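Local coordinates for protein transcriptional regulator (Mesorhizobium loti, PDB 3BHQ) that probably binds operator DNA as a TetR-family transcriptional regulator, with a predicted helix-turn-helix motif and an all-helical C-terminal domain, at residues Met104-Glu107 with Leu108-Arg112; Ile116-Ala119 with Asp120-Gln124; Ala142-Phe145 with Gln146-Asn150; His165-Gly168 with Met169-Ile173. All coordinates share one frame; numbering follows the deposited sequence. Where two conformers were deposited one is given.

All four contacts are local, within or between neighbouring helices of the AefR-like C-terminal domain. Contact 1 is the start of helix 106-117, and contact 2 is the turn from that helix into helix 123-150. Contact 3 is the far end of helix 123-150, about 34 Å from contact 2 between centres. Contact 4 is the middle of helix 159-181. It is fully buried and relies on apolar packing, whereas the other three are partly buried. Contacts 1 and 3 pair an apolar side with a polar one, while contact 2 has a backbone bond and an amide under a methyl. Contacts 3 and 4 touch through Phe145 and Leu166. Contacts 1, 2 and 4 reach the second subunit.

Contact 1 (Met104-Glu107 with Leu108-Arg112); sequences MDEE and LLKLR
Glu107 and Lys110 form a salt bridge along the outer side of the first helical turn. Lys110 NZ lies 2.9 Å from Glu107 OE2 and meets it on the syn side, 19° out of the carboxylate plane. The two side chains run side by side and point the same way. Glu107 CG lies beside its own backbone N (chi1 -59°), and the chain then bends at chi2 (-52°), while Lys110 is extended beyond CG. The Lys110 methylenes also pass the Glu106 carboxylate, with CE 3.7 Å from Glu106 OE2. The charged ends of Glu106 and Lys110 stay 4.5 Å apart, OE2 to NZ, too far for a salt bridge. Asn184 bonds Glu106 OE1 instead. With an alanine at Lys110, the Glu107 carboxylate would probably lose its mate and be freer to turn.

The segment opens helix 106-117 in the C-terminal domain of this TetR-type fold, and Asp105 is its N-cap. Asp105 OD2 accepts from Leu108 N at 3.1 Å, on the anti side of the carboxylate. Asp105 O takes up Leu109 N one residue later, at 3.0 Å and nearly along the C=O axis. The following backbone bonds join Lys110 N to Glu106 O and Leu111 N to Glu107 O.

Leu109 reaches back past the N-cap to Met104. Its CD1 lies 3.5 Å from Met104 O and, in the conformer described, 3.8 Å from the selenomethionine methyl CE of Met104. Leu109 rests on Met175 of helix 159-181, while Leu108 packs on Thr67 and Val71 of helix 56-83.

Contact 2 (Ile116-Ala119 with Asp120-Gln124); sequences IANA and DRMPQ. With EDO (1,2-ethanediol), chain L; EDO (1,2-ethanediol), chain H.
Asn118 O accepts from Met122 N at 2.8 Å, with an N-H...O angle of 154°. This bond closes the turn. The selenomethionine methyl of Met122 lies against the Asn118 amide, with CE 3.3 Å from OD1. The two side chains run alongside each other. Met122 is bent at its last torsion (chi3 -75°), which brings CE back over the amide. Arg121, in the conformer described, also lies beside Asn118, and its CD is 3.6 Å from Asn118 OD1. Its guanidinium plane is turned 42° from the amide plane. The Ala119 carbonyl is covered by the Pro123 ring, whose CB comes within 3.3 Å of Ala119 O.

The turn joins the end of helix 106-117 to the start of helix 123-150, two successive helices of the AefR-like C-terminal domain. Water 1 bridges its backbone: it donates to Ala117 O and accepts from Arg121 N, at 3.0 Å from the latter. A 1,2-ethanediol of chain L, probably from the crystallisation liquor, donates to Ala117 O through O2. Its O1 approaches Asp120 OD2 so closely that the bond there is doubtful. Another, of chain H, sits at the edge of the Arg121 guanidinium, where Arg121 NE donates to its O1 at 3.0 Å.

Further out, Leu114 O accepts from Asn118 ND2 and fixes how the amide is turned. Arg121 NH2 makes a salt bridge with Asp31. Met122 packs on Phe60 and Tyr30, and on the dimer side Ala117 meets Ala117 of the second subunit.

Contact 3 (Ala142-Phe145 with Gln146-Asn150); sequences ASCF and QKLTN
Phe145 O is gripped twice by Thr149, through the backbone N at 2.8 Å and through the hydroxyl OG1 at 2.9 Å. The two donors reach it from opposite faces of the carbonyl plane. The hydroxyl adds a side-chain-to-backbone bond to the ordinary helical one, in the last turn of helix 123-150, within the AefR-like C-terminal domain. Thr149 OG1 lies beside its own backbone N (chi1 -64°), which turns it back to the carbonyl one turn earlier. The hydroxyl is also bonded to Thr156 OG1 in the following loop. A valine in place of Thr149 would probably cost Phe145 O its second donor and leave Thr156 without this partner.

On the buried side, Cys144 SG touches Leu148 CD1 at 3.9 Å. Both residues pack on Leu82 of helix 56-83. The same Leu148 methyl approaches the Phe145 ring obliquely, and that ring also meets Phe202 with the planes about 40° apart.

The outer side is polar. Ser143 OG and Lys147 NZ share water 2, which accepts from NZ at 2.7 Å. Gln146 reaches along the helix to Asn150, and its NE2 donates to Asn150 OD1 at 2.8 Å from above the carbonyl plane.

Contact 4 (His165-Gly168 with Met169-Ile173); sequences HLFG and MLLWI
His165 O accepts from Met169 N at 2.9 Å, and the Met169 side chain folds over the same carbonyl. Met169 is a selenomethionine bent at chi3 (-85°), so that its methyl CE comes 3.4 Å from His165 O. The imidazole turns elsewhere: His165 ND1 is bonded to Tyr206 OH.

Leu166 takes part through its backbone, accepting from Leu170 N.

Phe167 O accepts from Leu171 N at 2.9 Å. The two side chains lie side by side and point the same way, with Phe167 CD2 4.1 Å from Leu171 CD1. The methyl meets the ring obliquely. Both residues pack on Leu103 of helix 88-103, while Leu166 packs on Phe145 of helix 123-150.

Gly168 O receives Trp172 N at 3.0 Å, and Trp172 CB sits 3.2 Å from the same oxygen. The indole leads away to the second subunit, where it meets the ring of Phe134 with the planes about 35° apart and also packs on Phe167 of that subunit.

This is the middle of helix 159-181, which lies at the dimer interface of the C-terminal domain. All the residues that touch here are buried. The four carbonyls of residues 165-168 are satisfied by the backbone, and the side chains, His165 apart, present almost wholly apolar surfaces to the neighbouring helices and the partner subunit.

Contact 1 (Met104-Glu107 with Leu108-Arg112)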
loop_
_atom_site.group_PDB
_atom_site.type_symbol
_atom_site.label_atom_id
_atom_site.label_comp_id
_atom_site.label_asym_id
_atom_site.label_seq_id
_atom_site.Cartn_x
_atom_site.Cartn_y
_atom_site.Cartn_z
HETATM N N MSE A 104 -9.199 -7.906 0.388
HETATM C CA MSE A 104 -8.117 -8.873 0.158
HETATM C C MSE A 104 -8.486 -9.934 -0.874
HETATM O O MSE A 104 -7.778 -10.910 -1.055
HETATM C CB MSE A 104 -7.629 -9.450 1.486
HETATM C CG MSE A 104 -7.110 -8.389 2.465
HETATM SE SE MSE A 104 -5.569 -7.409 1.791
HETATM C CE MSE A 104 -4.466 -9.014 1.460
ATOM N N ASP A 105 -9.588 -9.727 -1.589
ATOM C CA ASP A 105 -10.007 -10.606 -2.661
ATOM C C ASP A 105 -8.854 -10.701 -3.678
ATOM O O ASP A 105 -8.275 -9.684 -4.070
ATOM C CB ASP A 105 -11.210 -10.042 -3.400
ATOM C CG ASP A 105 -11.596 -10.887 -4.583
ATOM O OD1 ASP A 105 -12.218 -11.937 -4.409
ATOM O OD2 ASP A 105 -11.252 -10.500 -5.697
ATOM N N GLU A 106 -8.537 -11.920 -4.080
ATOM C CA GLU A 106 -7.377 -12.178 -4.920
ATOM C C GLU A 106 -7.400 -11.447 -6.261
ATOM O O GLU A 106 -6.399 -10.870 -6.665
ATOM C CB GLU A 106 -7.219 -13.699 -5.114
ATOM C CG GLU A 106 -5.954 -14.142 -5.864
ATOM C CD GLU A 106 -4.624 -13.798 -5.147
ATOM O OE1 GLU A 106 -4.617 -13.503 -3.918
ATOM O OE2 GLU A 106 -3.568 -13.837 -5.833
ATOM N N GLU A 107 -8.551 -11.438 -6.927
ATOM C CA GLU A 107 -8.643 -10.768 -8.217
ATOM C C GLU A 107 -8.512 -9.258 -8.081
ATOM O O GLU A 107 -7.874 -8.615 -8.907
ATOM C CB GLU A 107 -9.894 -11.206 -8.984
ATOM C CG GLU A 107 -9.958 -12.748 -9.264
ATOM C CD GLU A 107 -8.696 -13.319 -9.929
ATOM O OE1 GLU A 107 -8.357 -12.850 -11.031
ATOM O OE2 GLU A 107 -8.036 -14.231 -9.361
ATOM N N LEU A 108 -9.064 -8.694 -7.005
ATOM C CA LEU A 108 -8.939 -7.281 -6.716
ATOM C C LEU A 108 -7.468 -6.898 -6.471
ATOM O O LEU A 108 -6.996 -5.875 -6.945
ATOM C CB LEU A 108 -9.821 -6.863 -5.519
ATOM C CG LEU A 108 -9.922 -5.395 -5.202
ATOM C CD1 LEU A 108 -10.540 -4.632 -6.389
ATOM C CD2 LEU A 108 -10.731 -5.160 -3.958
ATOM N N LEU A 109 -6.727 -7.741 -5.752
ATOM C CA LEU A 109 -5.298 -7.490 -5.507
ATOM C C LEU A 109 -4.503 -7.516 -6.818
ATOM O O LEU A 109 -3.605 -6.693 -6.997
ATOM C CB LEU A 109 -4.732 -8.509 -4.522
ATOM C CG LEU A 109 -5.320 -8.508 -3.101
ATOM C CD1 LEU A 109 -4.791 -9.704 -2.304
ATOM C CD2 LEU A 109 -4.995 -7.270 -2.387
ATOM N N LYS A 110 -4.839 -8.449 -7.704
ATOM C CA LYS A 110 -4.179 -8.500 -9.023
ATOM C C LYS A 110 -4.433 -7.208 -9.808
ATOM O O LYS A 110 -3.502 -6.628 -10.394
ATOM C CB LYS A 110 -4.617 -9.712 -9.828
ATOM C CG LYS A 110 -4.145 -11.092 -9.262
ATOM C CD LYS A 110 -4.799 -12.280 -10.015
ATOM C CE LYS A 110 -4.364 -13.605 -9.415
ATOM N NZ LYS A 110 -5.237 -14.753 -9.880
ATOM N N LEU A 111 -5.668 -6.722 -9.782
ATOM C CA LEU A 111 -5.994 -5.453 -10.452
ATOM C C LEU A 111 -5.211 -4.272 -9.808
ATOM O O LEU A 111 -4.689 -3.388 -10.534
ATOM C CB LEU A 111 -7.502 -5.187 -10.428
ATOM C CG LEU A 111 -7.989 -3.971 -11.232
ATOM C CD1 LEU A 111 -7.691 -4.122 -12.732
ATOM C CD2 LEU A 111 -9.496 -3.674 -10.984
ATOM N N ARG A 112 -5.136 -4.224 -8.471
ATOM C CA ARG A 112 -4.367 -3.179 -7.787
ATOM C C ARG A 112 -2.917 -3.149 -8.275
ATOM O O ARG A 112 -2.377 -2.072 -8.552
ATOM C CB ARG A 112 -4.423 -3.321 -6.248
ATOM C CG ARG A 112 -5.352 -2.328 -5.514
ATOM C CD ARG A 112 -5.472 -2.726 -4.033
ATOM N NE ARG A 112 -5.436 -1.702 -2.955
ATOM C CZ ARG A 112 -4.324 -1.261 -2.353
ATOM N NH1 ARG A 112 -3.113 -1.638 -2.760
ATOM N NH2 ARG A 112 -4.413 -0.400 -1.312
#

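Contact 2 (Ile116-Ala119 with Asp120-Gln124)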
loop_
_atom_site.group_PDB
_atom_site.type_symbol
_atom_site.label_atom_id
_atom_site.label_comp_id
_atom_site.label_asym_id
_atom_site.label_seq_id
_atom_site.Cartn_x
_atom_site.Cartn_y
_atom_site.Cartn_z
ATOM N N ILE A 116 -0.957 0.026 -10.214
ATOM C CA ILE A 116 0.327 0.579 -9.734
ATOM C C ILE A 116 1.441 0.415 -10.741
ATOM O O ILE A 116 2.231 1.342 -10.961
ATOM C CB ILE A 116 0.696 -0.064 -8.344
ATOM C CG1 ILE A 116 -0.297 0.404 -7.279
ATOM C CG2 ILE A 116 2.150 0.325 -7.931
ATOM C CD1 ILE A 116 -0.328 -0.341 -5.964
ATOM N N ALA A 117 1.500 -0.743 -11.390
ATOM C CA ALA A 117 2.496 -0.971 -12.436
ATOM C C ALA A 117 2.409 0.052 -13.579
ATOM O O ALA A 117 3.425 0.383 -14.201
ATOM C CB ALA A 117 2.384 -2.409 -12.996
ATOM N N ASN A 118 1.195 0.526 -13.848
ATOM C CA ASN A 118 0.918 1.507 -14.903
ATOM C C ASN A 118 0.822 2.964 -14.438
ATOM O O ASN A 118 0.296 3.821 -15.179
ATOM C CB ASN A 118 -0.354 1.063 -15.632
ATOM C CG ASN A 118 -0.109 -0.153 -16.486
ATOM O OD1 ASN A 118 0.613 -0.069 -17.487
ATOM N ND2 ASN A 118 -0.662 -1.301 -16.092
ATOM N N ALA A 119 1.363 3.265 -13.254
ATOM C CA ALA A 119 1.333 4.618 -12.678
ATOM C C ALA A 119 1.969 5.676 -13.590
ATOM O O ALA A 119 1.497 6.805 -13.654
ATOM C CB ALA A 119 2.023 4.645 -11.293
ATOM N N ASP A 120 3.035 5.301 -14.292
ATOM C CA ASP A 120 3.722 6.226 -15.212
ATOM C C ASP A 120 3.168 6.182 -16.614
ATOM O O ASP A 120 2.993 7.226 -17.234
ATOM C CB ASP A 120 5.228 5.945 -15.255
ATOM C CG ASP A 120 5.903 6.256 -13.934
ATOM O OD1 ASP A 120 5.742 7.387 -13.410
ATOM O OD2 ASP A 120 6.576 5.365 -13.402
ATOM N N ARG A 121 2.882 4.974 -17.107
ATOM C CA ARG A 121 2.374 4.768 -18.460
ATOM C C ARG A 121 0.950 5.301 -18.640
ATOM O O ARG A 121 0.615 5.934 -19.678
ATOM C CB ARG A 121 2.385 3.272 -18.748
ATOM C CG ARG A 121 2.133 2.912 -20.140
ATOM C CD ARG A 121 2.174 1.443 -20.299
ATOM N NE ARG A 121 2.027 1.098 -21.705
ATOM C CZ ARG A 121 1.986 -0.134 -22.186
ATOM N NH1 ARG A 121 2.086 -1.186 -21.379
ATOM N NH2 ARG A 121 1.842 -0.289 -23.499
HETATM N N MSE A 122 0.086 4.991 -17.663
HETATM C CA MSE A 122 -1.343 5.398 -17.721
HETATM C C MSE A 122 -1.716 5.893 -16.316
HETATM O O MSE A 122 -2.422 5.203 -15.568
HETATM C CB MSE A 122 -2.220 4.230 -18.165
HETATM C CG MSE A 122 -2.038 3.822 -19.617
HETATM SE SE MSE A 122 -3.044 2.283 -20.199
HETATM C CE MSE A 122 -1.961 0.939 -19.335
ATOM N N PRO A 123 -1.238 7.094 -15.945
ATOM C CA PRO A 123 -1.430 7.638 -14.592
ATOM C C PRO A 123 -2.891 7.790 -14.224
ATOM O O PRO A 123 -3.217 7.744 -13.047
ATOM C CB PRO A 123 -0.709 8.993 -14.630
ATOM C CG PRO A 123 -0.490 9.298 -16.026
ATOM C CD PRO A 123 -0.541 8.050 -16.820
ATOM N N GLN A 124 -3.755 7.958 -15.229
ATOM C CA GLN A 124 -5.190 8.127 -14.970
ATOM C C GLN A 124 -5.866 6.946 -14.269
ATOM O O GLN A 124 -6.883 7.136 -13.604
ATOM C CB GLN A 124 -5.948 8.523 -16.230
ATOM C CG GLN A 124 -6.137 7.466 -17.278
ATOM C CD GLN A 124 -4.956 7.171 -18.152
ATOM O OE1 GLN A 124 -3.847 7.684 -17.968
ATOM N NE2 GLN A 124 -5.213 6.322 -19.173
HETATM C C1 EDO L . 5.512 2.591 -12.251
HETATM O O1 EDO L . 6.718 2.960 -12.949
HETATM C C2 EDO L . 5.716 1.156 -11.793
HETATM O O2 EDO L . 5.896 0.245 -12.901
HETATM C C1 EDO H . -0.770 3.413 -23.175
HETATM O O1 EDO H . 0.621 3.135 -23.361
HETATM C C2 EDO H . -1.465 3.450 -24.532
HETATM O O2 EDO H . -1.657 2.112 -25.019
HETATM O O HOH W 1 4.027 2.664 -15.659
#

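Contact 3 (Ala142-Phe145 with Gln146-Asn150)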
loop_
_atom_site.group_PDB
_atom_site.type_symbol
_atom_site.label_atom_id
_atom_site.label_comp_id
_atom_site.label_asym_id
_atom_site.label_seq_id
_atom_site.Cartn_x
_atom_site.Cartn_y
_atom_site.Cartn_z
ATOM N N ALA A 142 -16.544 7.404 6.898
ATOM C CA ALA A 142 -16.577 8.685 7.623
ATOM C C ALA A 142 -17.994 9.180 7.870
ATOM O O ALA A 142 -18.312 9.621 8.970
ATOM C CB ALA A 142 -15.743 9.755 6.894
ATOM N N SER A 143 -18.844 9.086 6.847
ATOM C CA SER A 143 -20.255 9.465 6.979
ATOM C C SER A 143 -20.936 8.590 8.033
ATOM O O SER A 143 -21.661 9.097 8.894
ATOM C CB SER A 143 -20.981 9.395 5.630
ATOM O OG SER A 143 -22.316 9.817 5.786
ATOM N N CYS A 144 -20.640 7.289 8.004
ATOM C CA CYS A 144 -21.142 6.346 9.019
ATOM C C CYS A 144 -20.664 6.707 10.447
ATOM O O CYS A 144 -21.459 6.736 11.392
ATOM C CB CYS A 144 -20.769 4.911 8.640
ATOM S SG CYS A 144 -20.962 3.702 9.918
ATOM N N PHE A 145 -19.372 6.989 10.602
ATOM C CA PHE A 145 -18.824 7.369 11.910
ATOM C C PHE A 145 -19.380 8.698 12.452
ATOM O O PHE A 145 -19.524 8.856 13.677
ATOM C CB PHE A 145 -17.296 7.469 11.873
ATOM C CG PHE A 145 -16.558 6.164 11.740
ATOM C CD1 PHE A 145 -17.174 4.892 11.848
ATOM C CD2 PHE A 145 -15.177 6.221 11.610
ATOM C CE1 PHE A 145 -16.400 3.707 11.745
ATOM C CE2 PHE A 145 -14.403 5.037 11.541
ATOM C CZ PHE A 145 -15.006 3.808 11.595
ATOM N N GLN A 146 -19.659 9.639 11.553
ATOM C CA GLN A 146 -20.243 10.936 11.958
ATOM C C GLN A 146 -21.613 10.723 12.570
ATOM O O GLN A 146 -21.929 11.315 13.621
ATOM C CB GLN A 146 -20.356 11.908 10.779
ATOM C CG GLN A 146 -20.894 13.321 11.156
ATOM C CD GLN A 146 -20.030 14.003 12.192
ATOM O OE1 GLN A 146 -18.906 14.428 11.899
ATOM N NE2 GLN A 146 -20.554 14.127 13.418
ATOM N N LYS A 147 -22.422 9.897 11.910
ATOM C CA LYS A 147 -23.759 9.544 12.411
ATOM C C LYS A 147 -23.663 8.799 13.742
ATOM O O LYS A 147 -24.411 9.092 14.671
ATOM C CB LYS A 147 -24.553 8.757 11.369
ATOM C CG LYS A 147 -24.863 9.589 10.123
ATOM C CD LYS A 147 -25.467 8.763 8.992
ATOM C CE LYS A 147 -25.446 9.545 7.678
ATOM N NZ LYS A 147 -25.862 8.714 6.519
ATOM N N LEU A 148 -22.711 7.869 13.860
ATOM C CA LEU A 148 -22.489 7.161 15.131
ATOM C C LEU A 148 -22.023 8.118 16.239
ATOM O O LEU A 148 -22.376 7.925 17.398
ATOM C CB LEU A 148 -21.487 6.005 14.973
ATOM C CG LEU A 148 -21.976 4.817 14.142
ATOM C CD1 LEU A 148 -20.824 3.899 13.821
ATOM C CD2 LEU A 148 -23.111 4.064 14.867
ATOM N N THR A 149 -21.197 9.102 15.877
ATOM C CA THR A 149 -20.727 10.125 16.827
ATOM C C THR A 149 -21.900 11.003 17.282
ATOM O O THR A 149 -22.059 11.233 18.486
ATOM C CB THR A 149 -19.567 10.968 16.273
ATOM O OG1 THR A 149 -18.436 10.112 16.050
ATOM C CG2 THR A 149 -19.143 12.088 17.271
ATOM N N ASN A 150 -22.730 11.435 16.328
ATOM C CA ASN A 150 -23.948 12.240 16.653
ATOM C C ASN A 150 -24.910 11.508 17.606
ATOM O O ASN A 150 -25.575 12.139 18.437
ATOM C CB ASN A 150 -24.689 12.661 15.377
ATOM C CG ASN A 150 -23.884 13.619 14.508
ATOM O OD1 ASN A 150 -22.877 14.183 14.941
ATOM N ND2 ASN A 150 -24.318 13.788 13.259
HETATM O O HOH W 2 -23.772 6.937 6.373
#

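Contact 4 (His165-Gly168 with Met169-Ile173)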
loop_
_atom_site.group_PDB
_atom_site.type_symbol
_atom_site.label_atom_id
_atom_site.label_comp_id
_atom_site.label_asym_id
_atom_site.label_seq_id
_atom_site.Cartn_x
_atom_site.Cartn_y
_atom_site.Cartn_z
ATOM N N HIS A 165 -7.633 5.550 10.044
ATOM C CA HIS A 165 -6.999 4.810 11.158
ATOM C C HIS A 165 -7.485 3.382 11.272
ATOM O O HIS A 165 -6.674 2.466 11.447
ATOM C CB HIS A 165 -7.126 5.551 12.479
ATOM C CG HIS A 165 -6.309 6.807 12.530
ATOM N ND1 HIS A 165 -6.466 7.744 13.520
ATOM C CD2 HIS A 165 -5.373 7.295 11.689
ATOM C CE1 HIS A 165 -5.603 8.726 13.332
ATOM N NE2 HIS A 165 -4.927 8.480 12.225
ATOM N N LEU A 166 -8.809 3.173 11.161
ATOM C CA LEU A 166 -9.364 1.806 11.177
ATOM C C LEU A 166 -8.783 1.015 9.981
ATOM O O LEU A 166 -8.271 -0.082 10.155
ATOM C CB LEU A 166 -10.909 1.823 11.112
ATOM C CG LEU A 166 -11.537 0.422 11.089
ATOM C CD1 LEU A 166 -11.149 -0.431 12.350
ATOM C CD2 LEU A 166 -13.076 0.486 10.880
ATOM N N PHE A 167 -8.895 1.561 8.774
ATOM C CA PHE A 167 -8.398 0.888 7.582
ATOM C C PHE A 167 -6.889 0.631 7.655
ATOM O O PHE A 167 -6.434 -0.465 7.299
ATOM C CB PHE A 167 -8.735 1.673 6.301
ATOM C CG PHE A 167 -10.147 1.462 5.800
ATOM C CD1 PHE A 167 -11.237 2.018 6.437
ATOM C CD2 PHE A 167 -10.373 0.730 4.639
ATOM C CE1 PHE A 167 -12.533 1.848 5.930
ATOM C CE2 PHE A 167 -11.676 0.557 4.124
ATOM C CZ PHE A 167 -12.759 1.121 4.779
ATOM N N GLY A 168 -6.153 1.619 8.140
ATOM C CA GLY A 168 -4.704 1.481 8.274
ATOM C C GLY A 168 -4.304 0.389 9.257
ATOM O O GLY A 168 -3.451 -0.442 8.948
HETATM N N MSE A 169 -4.940 0.348 10.425
HETATM C CA MSE A 169 -4.626 -0.717 11.400
HETATM C C MSE A 169 -4.992 -2.085 10.871
HETATM O O MSE A 169 -4.249 -3.060 11.051
HETATM C CB MSE A 169 -5.273 -0.435 12.743
HETATM C CG MSE A 169 -4.625 0.685 13.386
HETATM SE SE MSE A 169 -5.129 0.880 15.204
HETATM C CE MSE A 169 -6.555 1.801 14.790
ATOM N N LEU A 170 -6.136 -2.167 10.192
ATOM C CA LEU A 170 -6.626 -3.408 9.662
ATOM C C LEU A 170 -5.798 -3.950 8.508
ATOM O O LEU A 170 -5.610 -5.172 8.395
ATOM C CB LEU A 170 -8.068 -3.192 9.159
ATOM C CG LEU A 170 -8.928 -4.349 8.764
ATOM C CD1 LEU A 170 -9.204 -5.189 10.012
ATOM C CD2 LEU A 170 -10.234 -3.762 8.168
ATOM N N LEU A 171 -5.327 -3.076 7.622
ATOM C CA LEU A 171 -4.728 -3.529 6.375
ATOM C C LEU A 171 -3.244 -3.300 6.176
ATOM O O LEU A 171 -2.702 -3.845 5.226
ATOM C CB LEU A 171 -5.485 -2.857 5.225
ATOM C CG LEU A 171 -6.984 -3.172 5.133
ATOM C CD1 LEU A 171 -7.664 -2.253 4.112
ATOM C CD2 LEU A 171 -7.185 -4.631 4.805
ATOM N N TRP A 172 -2.600 -2.556 7.070
ATOM C CA TRP A 172 -1.166 -2.237 6.853
ATOM C C TRP A 172 -0.353 -3.526 6.611
ATOM O O TRP A 172 0.363 -3.604 5.624
ATOM C CB TRP A 172 -0.545 -1.376 7.979
ATOM C CG TRP A 172 0.848 -0.942 7.626
ATOM C CD1 TRP A 172 2.011 -1.343 8.203
ATOM C CD2 TRP A 172 1.173 -0.055 6.586
ATOM N NE1 TRP A 172 3.064 -0.727 7.558
ATOM C CE2 TRP A 172 2.579 0.072 6.563
ATOM C CE3 TRP A 172 0.417 0.669 5.665
ATOM C CZ2 TRP A 172 3.236 0.855 5.645
ATOM C CZ3 TRP A 172 1.090 1.483 4.736
ATOM C CH2 TRP A 172 2.492 1.553 4.738
ATOM N N ILE A 173 -0.442 -4.523 7.481
ATOM C CA ILE A 173 0.315 -5.764 7.288
ATOM C C ILE A 173 -0.233 -6.602 6.120
ATOM O O ILE A 173 0.489 -6.867 5.178
ATOM C CB ILE A 173 0.507 -6.559 8.607
ATOM C CG1 ILE A 173 1.504 -5.813 9.509
ATOM C CG2 ILE A 173 1.007 -7.967 8.342
ATOM C CD1 ILE A 173 1.692 -6.423 10.916
#